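Local structure of tyrocidine synthetase 3 (Brevibacillus brevis, 2JGP) at residues 151-156 with 164-169; 304-309 with 480-485; 429-434 with 464-469. The protein forms peptide bonds in nonribosomal synthesis of the antibiotic tyrocidine, the crystallised piece pairing a peptidyl carrier domain with the condensation domain after it. All coordinates share one frame; numbering follows the deposited sequence.

Contact 1 of 3, residues 151-156 with 164-169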
ATOM      1  N   ARG A 151      21.996   3.096   4.101  1.00 58.62           N
ATOM      2  CA  ARG A 151      23.374   3.265   3.644  1.00 58.78           C
ATOM      3  C   ARG A 151      23.443   3.294   2.114  1.00 58.55           C
ATOM      4  O   ARG A 151      24.498   3.063   1.525  1.00 58.27           O
ATOM      5  CB  ARG A 151      24.249   2.145   4.211  1.00 58.81           C
ATOM      6  CG  ARG A 151      24.412   2.248   5.724  1.00 60.03           C
ATOM      7  CD  ARG A 151      25.199   1.089   6.326  1.00 60.43           C
ATOM      8  NE  ARG A 151      24.424  -0.159   6.414  1.00 61.24           N
ATOM      9  CZ  ARG A 151      24.619  -1.246   5.670  1.00 61.40           C
ATOM     10  NH1 ARG A 151      25.557  -1.285   4.730  1.00 61.40           N
ATOM     11  NH2 ARG A 151      23.857  -2.311   5.863  1.00 62.50           N
ATOM     12  N   THR A 152      22.314   3.602   1.481  1.00 58.29           N
ATOM     13  CA  THR A 152      22.208   3.607   0.032  1.00 58.05           C
ATOM     14  C   THR A 152      22.237   5.037  -0.503  1.00 58.02           C
ATOM     15  O   THR A 152      21.513   5.897  -0.015  1.00 57.69           O
ATOM     16  CB  THR A 152      20.901   2.955  -0.432  1.00 58.29           C
ATOM     17  OG1 THR A 152      20.878   1.588  -0.014  1.00 58.84           O
ATOM     18  CG2 THR A 152      20.769   3.022  -1.953  1.00 57.57           C
ATOM     19  N   SER A 153      23.084   5.270  -1.501  1.00 58.07           N
ATOM     20  CA  SER A 153      23.076   6.507  -2.268  1.00 57.98           C
ATOM     21  C   SER A 153      22.761   6.133  -3.705  1.00 58.23           C
ATOM     22  O   SER A 153      22.725   4.950  -4.046  1.00 57.64           O
ATOM     23  CB  SER A 153      24.428   7.207  -2.187  1.00 58.05           C
ATOM     24  OG  SER A 153      25.449   6.466  -2.837  1.00 58.25           O
ATOM     25  N   PHE A 154      22.552   7.132  -4.548  1.00 58.48           N
ATOM     26  CA  PHE A 154      22.237   6.867  -5.948  1.00 58.95           C
ATOM     27  C   PHE A 154      23.249   7.543  -6.848  1.00 59.35           C
ATOM     28  O   PHE A 154      23.757   8.619  -6.528  1.00 58.88           O
ATOM     29  CB  PHE A 154      20.834   7.352  -6.297  1.00 59.25           C
ATOM     30  CG  PHE A 154      19.748   6.695  -5.498  1.00 59.31           C
ATOM     31  CD1 PHE A 154      19.073   5.588  -5.991  1.00 59.96           C
ATOM     32  CD2 PHE A 154      19.410   7.177  -4.247  1.00 59.07           C
ATOM     33  CE1 PHE A 154      18.071   4.983  -5.247  1.00 59.69           C
ATOM     34  CE2 PHE A 154      18.405   6.584  -3.499  1.00 59.95           C
ATOM     35  CZ  PHE A 154      17.744   5.476  -3.996  1.00 60.42           C
ATOM     36  N   ALA A 155      23.540   6.887  -7.965  1.00 59.54           N
ATOM     37  CA  ALA A 155      24.398   7.439  -9.005  1.00 59.93           C
ATOM     38  C   ALA A 155      23.784   7.067 -10.344  1.00 60.30           C
ATOM     39  O   ALA A 155      22.859   6.253 -10.391  1.00 60.35           O
ATOM     40  CB  ALA A 155      25.803   6.882  -8.881  1.00 59.64           C
ATOM     41  N   VAL A 156      24.274   7.678 -11.422  1.00 60.70           N
ATOM     42  CA  VAL A 156      23.873   7.287 -12.768  1.00 61.12           C
ATOM     43  C   VAL A 156      25.006   6.485 -13.385  1.00 61.16           C
ATOM     44  O   VAL A 156      26.127   6.973 -13.509  1.00 61.22           O
ATOM     45  CB  VAL A 156      23.519   8.506 -13.651  1.00 61.32           C
ATOM     46  CG1 VAL A 156      23.287   8.083 -15.105  1.00 61.82           C
ATOM     47  CG2 VAL A 156      22.283   9.195 -13.103  1.00 61.71           C
ATOM     48  N   ASN A 164      23.851   2.595  -4.853  1.00 59.89           N
ATOM     49  CA  ASN A 164      25.223   2.465  -4.402  1.00 60.18           C
ATOM     50  C   ASN A 164      25.170   2.189  -2.904  1.00 60.60           C
ATOM     51  O   ASN A 164      24.803   3.058  -2.119  1.00 60.42           O
ATOM     52  CB  ASN A 164      25.994   3.749  -4.726  1.00 60.43           C
ATOM     53  CG  ASN A 164      27.492   3.619  -4.513  1.00 61.21           C
ATOM     54  OD1 ASN A 164      27.982   2.605  -4.022  1.00 62.09           O
ATOM     55  ND2 ASN A 164      28.230   4.667  -4.881  1.00 63.08           N
ATOM     56  N   ILE A 165      25.496   0.959  -2.519  1.00 60.83           N
ATOM     57  CA  ILE A 165      25.370   0.522  -1.129  1.00 61.40           C
ATOM     58  C   ILE A 165      26.705   0.726  -0.436  1.00 61.56           C
ATOM     59  O   ILE A 165      27.725   0.197  -0.888  1.00 61.82           O
ATOM     60  CB  ILE A 165      24.982  -0.975  -1.031  1.00 61.50           C
ATOM     61  CG1 ILE A 165      23.804  -1.297  -1.954  1.00 62.84           C
ATOM     62  CG2 ILE A 165      24.648  -1.350   0.406  1.00 61.60           C
ATOM     63  CD1 ILE A 165      22.570  -0.535  -1.662  1.00 63.86           C
ATOM     64  N   HIS A 166      26.697   1.484   0.660  1.00 61.56           N
ATOM     65  CA  HIS A 166      27.927   1.801   1.372  1.00 61.78           C
ATOM     66  C   HIS A 166      28.111   0.952   2.623  1.00 62.39           C
ATOM     67  O   HIS A 166      27.209   0.812   3.444  1.00 61.90           O
ATOM     68  CB  HIS A 166      27.981   3.288   1.721  1.00 61.54           C
ATOM     69  CG  HIS A 166      27.925   4.181   0.523  1.00 61.14           C
ATOM     70  ND1 HIS A 166      29.049   4.542  -0.191  1.00 60.33           N
ATOM     71  CD2 HIS A 166      26.879   4.775  -0.096  1.00 60.65           C
ATOM     72  CE1 HIS A 166      28.696   5.327  -1.193  1.00 61.33           C
ATOM     73  NE2 HIS A 166      27.384   5.486  -1.158  1.00 60.43           N
ATOM     74  N   GLU A 167      29.286   0.340   2.691  1.00 63.24           N
ATOM     75  CA  GLU A 167      29.842  -0.313   3.875  1.00 63.96           C
ATOM     76  C   GLU A 167      29.480   0.378   5.202  1.00 63.78           C
ATOM     77  O   GLU A 167      28.791  -0.203   6.049  1.00 63.77           O
ATOM     78  CB  GLU A 167      31.385  -0.387   3.745  1.00 64.46           C
ATOM     79  CG  GLU A 167      31.996  -0.073   2.335  1.00 66.47           C
ATOM     80  CD  GLU A 167      31.842   1.395   1.877  1.00 68.38           C
ATOM     81  OE1 GLU A 167      32.023   2.324   2.697  1.00 69.22           O
ATOM     82  OE2 GLU A 167      31.543   1.613   0.681  1.00 69.94           O
ATOM     83  N   ASP A 168      29.973   1.604   5.366  1.00 63.48           N
ATOM     84  CA  ASP A 168      29.744   2.434   6.551  1.00 63.39           C
ATOM     85  C   ASP A 168      29.427   3.841   6.066  1.00 62.70           C
ATOM     86  O   ASP A 168      29.870   4.231   4.989  1.00 62.56           O
ATOM     87  CB  ASP A 168      30.996   2.500   7.429  1.00 63.69           C
ATOM     88  CG  ASP A 168      31.356   1.164   8.051  1.00 65.05           C
ATOM     89  OD1 ASP A 168      30.567   0.643   8.869  1.00 67.61           O
ATOM     90  OD2 ASP A 168      32.444   0.641   7.732  1.00 67.19           O
ATOM     91  N   VAL A 169      28.677   4.601   6.863  1.00 62.06           N
ATOM     92  CA  VAL A 169      28.350   5.992   6.528  1.00 61.40           C
ATOM     93  C   VAL A 169      28.415   6.886   7.767  1.00 61.20           C
ATOM     94  O   VAL A 169      28.179   6.414   8.883  1.00 61.09           O
ATOM     95  CB  VAL A 169      26.944   6.100   5.913  1.00 61.48           C
ATOM     96  CG1 VAL A 169      26.849   5.249   4.651  1.00 60.59           C
ATOM     97  CG2 VAL A 169      25.871   5.687   6.934  1.00 61.10           C
TER
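R151 lies along H166, E167 and V169, where the second segment leaves its strand. CB starts 3.3 Å from H166 O. CG, set anti to its own carbonyl carbon (chi1 -68°), lies 3.9 Å from V169 CG2, the two side chains crossing at about a right angle. CD stays near H166 O and E167 O, and there the chain bends, turning the guanidinium back so that NH1 donates to H166 O at 3.0 Å. That oxygen lies at the edge of the guanidinium, close to its plane, although the donor stands 32° out of the carbonyl plane. The other nitrogens are held by helix 133-146: NE bonds to I144 O and NH2, weakly, to A145 O, so one arginine ties that helix to the segment 164-169.

The backbone pairing is short. S153 and N164 form an antiparallel hydrogen-bonded pair, and beyond the non-hydrogen-bonded pair of T152 and I165, H166 N bonds to R151 O at 2.8 Å. On the face bearing S153 and N164, the serine hydroxyl takes the position between its backbone N and carbonyl carbon (chi1 67°), from which OG is hydrogen-bonded to H166 NE2 at 2.7 Å. The imidazole thus presents its edge to the serine, while N164 OD1 lies over one ring face, offset toward the rim. On the other face I165 CD1 packs 3.2 Å from T152 OG1, a hydroxyl whose hydrogen bond goes to E148 O.

This is the open end of a beta hairpin, strands 152-157 and 160-165, in the condensation domain, where one further backbone bond and the side chains of R151, S153 and H166 carry the pairing past the strand ends.

Contact 2 of 3, residues 304-309 with 480-485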
ATOM      1  N   ASP A 304      -7.387  19.786   2.768  1.00 58.76           N
ATOM      2  CA  ASP A 304      -7.896  19.776   4.129  1.00 59.87           C
ATOM      3  C   ASP A 304      -8.516  18.417   4.376  1.00 60.22           C
ATOM      4  O   ASP A 304      -8.603  17.605   3.463  1.00 59.82           O
ATOM      5  CB  ASP A 304      -8.946  20.854   4.330  1.00 60.05           C
ATOM      6  CG  ASP A 304      -8.831  21.528   5.688  1.00 61.73           C
ATOM      7  OD1 ASP A 304      -8.715  20.818   6.727  1.00 61.19           O
ATOM      8  OD2 ASP A 304      -8.853  22.772   5.697  1.00 63.39           O
ATOM      9  N   GLN A 305      -8.949  18.181   5.611  1.00 61.35           N
ATOM     10  CA  GLN A 305      -9.498  16.886   5.996  1.00 62.21           C
ATOM     11  C   GLN A 305     -10.726  17.046   6.876  1.00 62.25           C
ATOM     12  O   GLN A 305     -10.861  18.037   7.590  1.00 61.92           O
ATOM     13  CB  GLN A 305      -8.439  16.058   6.735  1.00 62.91           C
ATOM     14  CG  GLN A 305      -8.966  14.723   7.263  1.00 65.41           C
ATOM     15  CD  GLN A 305      -7.881  13.801   7.791  1.00 68.95           C
ATOM     16  OE1 GLN A 305      -6.702  13.938   7.453  1.00 71.42           O
ATOM     17  NE2 GLN A 305      -8.285  12.837   8.616  1.00 70.80           N
ATOM     18  N   CYS A 306     -11.619  16.061   6.808  1.00 62.39           N
ATOM     19  CA  CYS A 306     -12.689  15.912   7.788  1.00 62.77           C
ATOM     20  C   CYS A 306     -12.793  14.443   8.184  1.00 62.03           C
ATOM     21  O   CYS A 306     -12.434  13.552   7.408  1.00 61.47           O
ATOM     22  CB  CYS A 306     -14.020  16.426   7.241  1.00 63.06           C
ATOM     23  SG  CYS A 306     -14.531  15.662   5.705  1.00 67.55           S
ATOM     24  N   THR A 307     -13.259  14.204   9.404  1.00 61.45           N
ATOM     25  CA  THR A 307     -13.372  12.852   9.940  1.00 61.34           C
ATOM     26  C   THR A 307     -14.701  12.696  10.665  1.00 60.97           C
ATOM     27  O   THR A 307     -15.156  13.622  11.332  1.00 60.71           O
ATOM     28  CB  THR A 307     -12.218  12.546  10.917  1.00 61.35           C
ATOM     29  OG1 THR A 307     -10.961  12.761  10.259  1.00 62.25           O
ATOM     30  CG2 THR A 307     -12.288  11.102  11.404  1.00 61.60           C
ATOM     31  N   ILE A 308     -15.318  11.524  10.524  1.00 60.63           N
ATOM     32  CA  ILE A 308     -16.576  11.219  11.204  1.00 60.36           C
ATOM     33  C   ILE A 308     -16.602   9.746  11.607  1.00 59.95           C
ATOM     34  O   ILE A 308     -16.095   8.892  10.880  1.00 59.57           O
ATOM     35  CB  ILE A 308     -17.800  11.562  10.314  1.00 60.54           C
ATOM     36  CG1 ILE A 308     -19.105  11.433  11.108  1.00 61.61           C
ATOM     37  CG2 ILE A 308     -17.843  10.675   9.082  1.00 60.59           C
ATOM     38  CD1 ILE A 308     -20.276  12.151  10.475  1.00 61.97           C
ATOM     39  N   GLY A 309     -17.180   9.462  12.773  1.00 59.59           N
ATOM     40  CA  GLY A 309     -17.310   8.090  13.260  1.00 59.58           C
ATOM     41  C   GLY A 309     -18.512   7.392  12.658  1.00 59.60           C
ATOM     42  O   GLY A 309     -19.574   7.996  12.511  1.00 59.62           O
ATOM     43  N   VAL A 480     -11.784  11.944   5.057  1.00 61.24           N
ATOM     44  CA  VAL A 480     -11.666  12.427   3.682  1.00 60.84           C
ATOM     45  C   VAL A 480     -10.686  13.589   3.648  1.00 60.40           C
ATOM     46  O   VAL A 480     -10.892  14.605   4.311  1.00 60.52           O
ATOM     47  CB  VAL A 480     -13.029  12.851   3.097  1.00 60.99           C
ATOM     48  CG1 VAL A 480     -12.869  13.379   1.668  1.00 61.01           C
ATOM     49  CG2 VAL A 480     -13.996  11.677   3.118  1.00 61.00           C
ATOM     50  N   GLU A 481      -9.598  13.395   2.907  1.00 59.68           N
ATOM     51  CA  GLU A 481      -8.636  14.438   2.610  1.00 59.18           C
ATOM     52  C   GLU A 481      -8.978  14.904   1.206  1.00 58.38           C
ATOM     53  O   GLU A 481      -9.011  14.098   0.282  1.00 57.99           O
ATOM     54  CB  GLU A 481      -7.219  13.874   2.658  1.00 59.62           C
ATOM     55  CG  GLU A 481      -6.138  14.809   2.160  1.00 61.41           C
ATOM     56  CD  GLU A 481      -4.830  14.078   1.943  1.00 64.55           C
ATOM     57  OE1 GLU A 481      -4.096  13.880   2.932  1.00 65.78           O
ATOM     58  OE2 GLU A 481      -4.544  13.694   0.784  1.00 66.99           O
ATOM     59  N   TYR A 482      -9.233  16.198   1.044  1.00 57.36           N
ATOM     60  CA  TYR A 482      -9.764  16.705  -0.219  1.00 56.51           C
ATOM     61  C   TYR A 482      -9.065  17.975  -0.672  1.00 55.78           C
ATOM     62  O   TYR A 482      -8.500  18.706   0.140  1.00 55.88           O
ATOM     63  CB  TYR A 482     -11.266  16.964  -0.091  1.00 56.57           C
ATOM     64  CG  TYR A 482     -11.634  17.982   0.963  1.00 56.47           C
ATOM     65  CD1 TYR A 482     -11.770  19.327   0.641  1.00 56.12           C
ATOM     66  CD2 TYR A 482     -11.861  17.596   2.279  1.00 56.73           C
ATOM     67  CE1 TYR A 482     -12.111  20.269   1.606  1.00 56.59           C
ATOM     68  CE2 TYR A 482     -12.202  18.528   3.250  1.00 56.79           C
ATOM     69  CZ  TYR A 482     -12.326  19.858   2.907  1.00 57.40           C
ATOM     70  OH  TYR A 482     -12.660  20.778   3.860  1.00 57.87           O
ATOM     71  N   SER A 483      -9.135  18.225  -1.976  1.00 55.09           N
ATOM     72  CA  SER A 483      -8.577  19.425  -2.584  1.00 54.80           C
ATOM     73  C   SER A 483      -9.383  20.653  -2.177  1.00 53.84           C
ATOM     74  O   SER A 483     -10.578  20.725  -2.442  1.00 53.41           O
ATOM     75  CB  SER A 483      -8.601  19.299  -4.109  1.00 54.84           C
ATOM     76  OG  SER A 483      -7.852  18.181  -4.536  1.00 57.24           O
ATOM     77  N   THR A 484      -8.716  21.620  -1.550  1.00 53.22           N
ATOM     78  CA  THR A 484      -9.351  22.871  -1.134  1.00 53.33           C
ATOM     79  C   THR A 484      -9.861  23.682  -2.338  1.00 52.66           C
ATOM     80  O   THR A 484     -10.798  24.471  -2.217  1.00 52.34           O
ATOM     81  CB  THR A 484      -8.352  23.727  -0.314  1.00 53.32           C
ATOM     82  OG1 THR A 484      -7.865  22.946   0.788  1.00 55.94           O
ATOM     83  CG2 THR A 484      -9.012  24.986   0.216  1.00 54.95           C
ATOM     84  N   SER A 485      -9.238  23.477  -3.494  1.00 52.04           N
ATOM     85  CA  SER A 485      -9.611  24.190  -4.711  1.00 51.93           C
ATOM     86  C   SER A 485     -10.906  23.668  -5.349  1.00 52.13           C
ATOM     87  O   SER A 485     -11.439  24.310  -6.250  1.00 51.92           O
ATOM     88  CB  SER A 485      -8.475  24.096  -5.727  1.00 51.62           C
ATOM     89  OG  SER A 485      -8.273  22.752  -6.108  1.00 50.85           O
TER
HETATM   90  O   HOH W   1      -8.963  23.687   3.083  1.00 77.97           O
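Strands 304-309 and 480-483 run antiparallel, their axes 4.7 Å apart at closest approach and 151° between directions, with D304-Y482 and C306-V480 as hydrogen-bonded pairs flanking the non-hydrogen-bonded pair Q305-E481. Four backbone bonds hold them, two at each outer pair.

Y482 makes the main side-chain contact. With its ring placed between the backbone N and the carbonyl carbon (chi1 60°), the phenol swings across to the partner strand and lays one face under D304 O, which is 3.5 Å from Y482 CD2. Further out, Y482 OH comes to 3.7 Å from D304 CB. The backbone N of C306 lies near the plane of the tyrosine ring, at its edge. On the same face of the sheet as Y482, C306 SG sits 4.1 Å from V480 CB.

The D304 carboxylate has several partners. OD1 accepts from Q305 N through its anti lone pair at 2.9 Å and forms a salt bridge with R489, while OD2 accepts a hydrogen bond from a water that lies 2.6 Å from T484 OG1. Across the other face, the extended Q305 runs past V480 O, 3.5 Å from its CG, and its NE2 bonds to T307 OG1.

Strand 303-309 is outermost in its four-stranded sheet. Helix 489-508 covers the face of C306, V480 and Y482 through R489, M492 and S496, and strand 465-471 pairs along the far side of 476-483.

Contact 3 of 3, residues 429-434 with 464-469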
ATOM      1  N   ASP A 429      -8.587   9.677  -9.979  1.00 57.72           N
ATOM      2  CA  ASP A 429      -8.538  10.965  -9.282  1.00 57.42           C
ATOM      3  C   ASP A 429      -8.981  10.868  -7.830  1.00 57.37           C
ATOM      4  O   ASP A 429      -9.100  11.878  -7.141  1.00 56.75           O
ATOM      5  CB  ASP A 429      -9.390  11.976 -10.036  1.00 57.66           C
ATOM      6  CG  ASP A 429      -8.741  12.406 -11.319  1.00 57.69           C
ATOM      7  OD1 ASP A 429      -7.590  12.890 -11.250  1.00 58.51           O
ATOM      8  OD2 ASP A 429      -9.355  12.238 -12.390  1.00 57.32           O
ATOM      9  N   THR A 430      -9.215   9.646  -7.367  1.00 57.53           N
ATOM     10  CA  THR A 430      -9.488   9.402  -5.969  1.00 57.84           C
ATOM     11  C   THR A 430      -8.772   8.136  -5.515  1.00 58.01           C
ATOM     12  O   THR A 430      -8.500   7.249  -6.319  1.00 57.69           O
ATOM     13  CB  THR A 430     -11.002   9.285  -5.697  1.00 58.07           C
ATOM     14  OG1 THR A 430     -11.216   9.116  -4.296  1.00 59.86           O
ATOM     15  CG2 THR A 430     -11.605   8.103  -6.446  1.00 57.92           C
ATOM     16  N   VAL A 431      -8.470   8.083  -4.220  1.00 58.16           N
ATOM     17  CA  VAL A 431      -7.800   6.950  -3.602  1.00 58.76           C
ATOM     18  C   VAL A 431      -8.627   6.470  -2.413  1.00 59.16           C
ATOM     19  O   VAL A 431      -9.241   7.277  -1.713  1.00 58.69           O
ATOM     20  CB  VAL A 431      -6.369   7.336  -3.133  1.00 58.70           C
ATOM     21  CG1 VAL A 431      -5.800   6.297  -2.177  1.00 59.11           C
ATOM     22  CG2 VAL A 431      -5.455   7.523  -4.339  1.00 58.94           C
ATOM     23  N   PHE A 432      -8.643   5.153  -2.207  1.00 60.09           N
ATOM     24  CA  PHE A 432      -9.316   4.535  -1.066  1.00 61.01           C
ATOM     25  C   PHE A 432      -8.292   3.763  -0.248  1.00 61.86           C
ATOM     26  O   PHE A 432      -7.504   3.007  -0.816  1.00 61.11           O
ATOM     27  CB  PHE A 432     -10.413   3.587  -1.559  1.00 61.23           C
ATOM     28  CG  PHE A 432     -11.021   2.751  -0.474  1.00 61.93           C
ATOM     29  CD1 PHE A 432     -12.061   3.247   0.294  1.00 62.44           C
ATOM     30  CD2 PHE A 432     -10.547   1.472  -0.213  1.00 62.67           C
ATOM     31  CE1 PHE A 432     -12.622   2.485   1.304  1.00 62.40           C
ATOM     32  CE2 PHE A 432     -11.107   0.700   0.799  1.00 62.69           C
ATOM     33  CZ  PHE A 432     -12.141   1.208   1.558  1.00 62.37           C
ATOM     34  N   THR A 433      -8.288   3.966   1.071  1.00 63.21           N
ATOM     35  CA  THR A 433      -7.446   3.165   1.980  1.00 64.88           C
ATOM     36  C   THR A 433      -8.225   2.689   3.201  1.00 66.40           C
ATOM     37  O   THR A 433      -9.195   3.318   3.608  1.00 65.83           O
ATOM     38  CB  THR A 433      -6.194   3.932   2.476  1.00 64.86           C
ATOM     39  OG1 THR A 433      -6.575   4.959   3.403  1.00 65.00           O
ATOM     40  CG2 THR A 433      -5.429   4.550   1.311  1.00 65.46           C
ATOM     41  N   PHE A 434      -7.790   1.570   3.780  1.00 68.70           N
ATOM     42  CA  PHE A 434      -8.391   1.039   5.008  1.00 70.55           C
ATOM     43  C   PHE A 434      -7.278   0.572   5.948  1.00 72.29           C
ATOM     44  O   PHE A 434      -6.394  -0.177   5.537  1.00 72.67           O
ATOM     45  CB  PHE A 434      -9.369  -0.099   4.684  1.00 70.75           C
ATOM     46  CG  PHE A 434      -9.900  -0.816   5.900  1.00 71.00           C
ATOM     47  CD1 PHE A 434     -10.667  -0.141   6.839  1.00 70.97           C
ATOM     48  CD2 PHE A 434      -9.624  -2.164   6.110  1.00 71.59           C
ATOM     49  CE1 PHE A 434     -11.150  -0.787   7.966  1.00 71.28           C
ATOM     50  CE2 PHE A 434     -10.109  -2.822   7.235  1.00 71.58           C
ATOM     51  CZ  PHE A 434     -10.874  -2.132   8.165  1.00 71.19           C
ATOM     52  N   ASP A 464      -7.971  14.462  -6.025  1.00 59.12           N
ATOM     53  CA  ASP A 464      -9.187  15.244  -5.758  1.00 58.64           C
ATOM     54  C   ASP A 464      -9.646  14.986  -4.344  1.00 58.42           C
ATOM     55  O   ASP A 464      -9.983  15.909  -3.603  1.00 57.77           O
ATOM     56  CB  ASP A 464     -10.322  14.865  -6.707  1.00 58.77           C
ATOM     57  CG  ASP A 464     -10.120  15.391  -8.097  1.00 58.76           C
ATOM     58  OD1 ASP A 464      -9.038  15.941  -8.379  1.00 59.13           O
ATOM     59  OD2 ASP A 464     -11.053  15.253  -8.909  1.00 59.90           O
ATOM     60  N   LEU A 465      -9.663  13.710  -3.981  1.00 58.35           N
ATOM     61  CA  LEU A 465      -9.863  13.335  -2.598  1.00 58.80           C
ATOM     62  C   LEU A 465      -9.336  11.934  -2.307  1.00 58.47           C
ATOM     63  O   LEU A 465      -9.278  11.077  -3.194  1.00 57.98           O
ATOM     64  CB  LEU A 465     -11.341  13.479  -2.204  1.00 59.43           C
ATOM     65  CG  LEU A 465     -12.354  12.422  -2.642  1.00 60.48           C
ATOM     66  CD1 LEU A 465     -12.427  11.331  -1.611  1.00 62.14           C
ATOM     67  CD2 LEU A 465     -13.734  13.049  -2.822  1.00 61.54           C
ATOM     68  N   THR A 466      -8.905  11.737  -1.064  1.00 58.35           N
ATOM     69  CA  THR A 466      -8.472  10.439  -0.577  1.00 58.57           C
ATOM     70  C   THR A 466      -9.414  10.038   0.544  1.00 59.04           C
ATOM     71  O   THR A 466      -9.551  10.766   1.532  1.00 58.36           O
ATOM     72  CB  THR A 466      -7.036  10.492  -0.038  1.00 58.75           C
ATOM     73  OG1 THR A 466      -6.140  10.800  -1.111  1.00 58.16           O
ATOM     74  CG2 THR A 466      -6.643   9.163   0.593  1.00 58.63           C
ATOM     75  N   PHE A 467     -10.068   8.889   0.373  1.00 59.21           N
ATOM     76  CA  PHE A 467     -11.072   8.408   1.309  1.00 60.13           C
ATOM     77  C   PHE A 467     -10.403   7.346   2.172  1.00 60.73           C
ATOM     78  O   PHE A 467      -9.887   6.370   1.642  1.00 60.29           O
ATOM     79  CB  PHE A 467     -12.252   7.813   0.531  1.00 60.35           C
ATOM     80  CG  PHE A 467     -13.373   7.314   1.400  1.00 61.07           C
ATOM     81  CD1 PHE A 467     -14.509   8.083   1.595  1.00 61.89           C
ATOM     82  CD2 PHE A 467     -13.299   6.066   2.010  1.00 61.77           C
ATOM     83  CE1 PHE A 467     -15.547   7.622   2.389  1.00 61.49           C
ATOM     84  CE2 PHE A 467     -14.333   5.605   2.804  1.00 61.92           C
ATOM     85  CZ  PHE A 467     -15.458   6.385   2.992  1.00 62.08           C
ATOM     86  N   SER A 468     -10.387   7.553   3.485  1.00 61.62           N
ATOM     87  CA  SER A 468      -9.687   6.667   4.411  1.00 62.69           C
ATOM     88  C   SER A 468     -10.621   6.131   5.487  1.00 63.36           C
ATOM     89  O   SER A 468     -11.212   6.902   6.242  1.00 63.82           O
ATOM     90  CB  SER A 468      -8.536   7.405   5.086  1.00 62.69           C
ATOM     91  OG  SER A 468      -7.519   7.713   4.151  1.00 64.61           O
ATOM     92  N   ALA A 469     -10.753   4.811   5.557  1.00 63.86           N
ATOM     93  CA  ALA A 469     -11.480   4.175   6.649  1.00 64.43           C
ATOM     94  C   ALA A 469     -10.457   3.675   7.669  1.00 65.07           C
ATOM     95  O   ALA A 469      -9.451   3.072   7.294  1.00 64.96           O
ATOM     96  CB  ALA A 469     -12.334   3.032   6.125  1.00 64.29           C
TER
HETATM   97  O   HOH W   2      -6.742  13.988  -8.920  1.00 42.60           O
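The two strands 430-434 and 465-469 lie parallel in an even register, T430 opposite L465 through F434 opposite A469, with axes 4.7 Å apart and only 13° between directions. Their backbone bonds alternate: L465 O accepts from V431 N, V431 O from F467 N at 2.8 Å, F467 O from T433 N, and T433 O from A469 N.

On the face of T430, F432 and F434, the F432 and F467 side chains lie side by side. Each has CG anti to the backbone N, and they meet rim to rim, CD1 of F432 3.5 Å from CD2 of F467, planes at 16°. F434 CD1 lies 3.7 Å from A469 CB. Y330 meets F432 edge-to-face, and Y337 and F499 meet the F467 ring. The T430 hydroxyl lies 3.0 Å from L465 O and is hydrogen-bonded to Y337 OH.

On the opposite face T433 OG1 lies 3.0 Å from S468 OG and is hydrogen-bonded to Q435 OE1. At the start of the segments D429 OD1 and D464 OD1 stand 4.4 Å apart. A water donates to both, and D429 OD1 accepts from N425 N; salt bridges from R424 to D429 and from R295 to D464 would offset the mutual repulsion.

Side by side in a mixed sheet, these parallel strands turn their aromatic face onto helix 329-345, an alpha/beta layering in keeping with the CoA-dependent acyltransferase-like fold of condensation domains.

How the contacts relate
From the N terminus, past the carrier region, contact 1 comes first: it closes a short hairpin loop between strands 152-157 and 160-165 and is finished before the others begin. Contact 2 opens with 304-309 and closes only at 480-485, spanning 170 residues, and contact 3 lies wholly within that span, joining 429-434 to 464-469. Those two contacts share a four-stranded sheet in the order 303-309, 476-483, 465-471, 430-435; its two middle strands, consecutive in the chain, join them directly, with E481 O probably hydrogen-bonded to T466 N. Contact 1 stands apart, its centre about 39 Å from that of contact 2, in another sheet of the condensation domain.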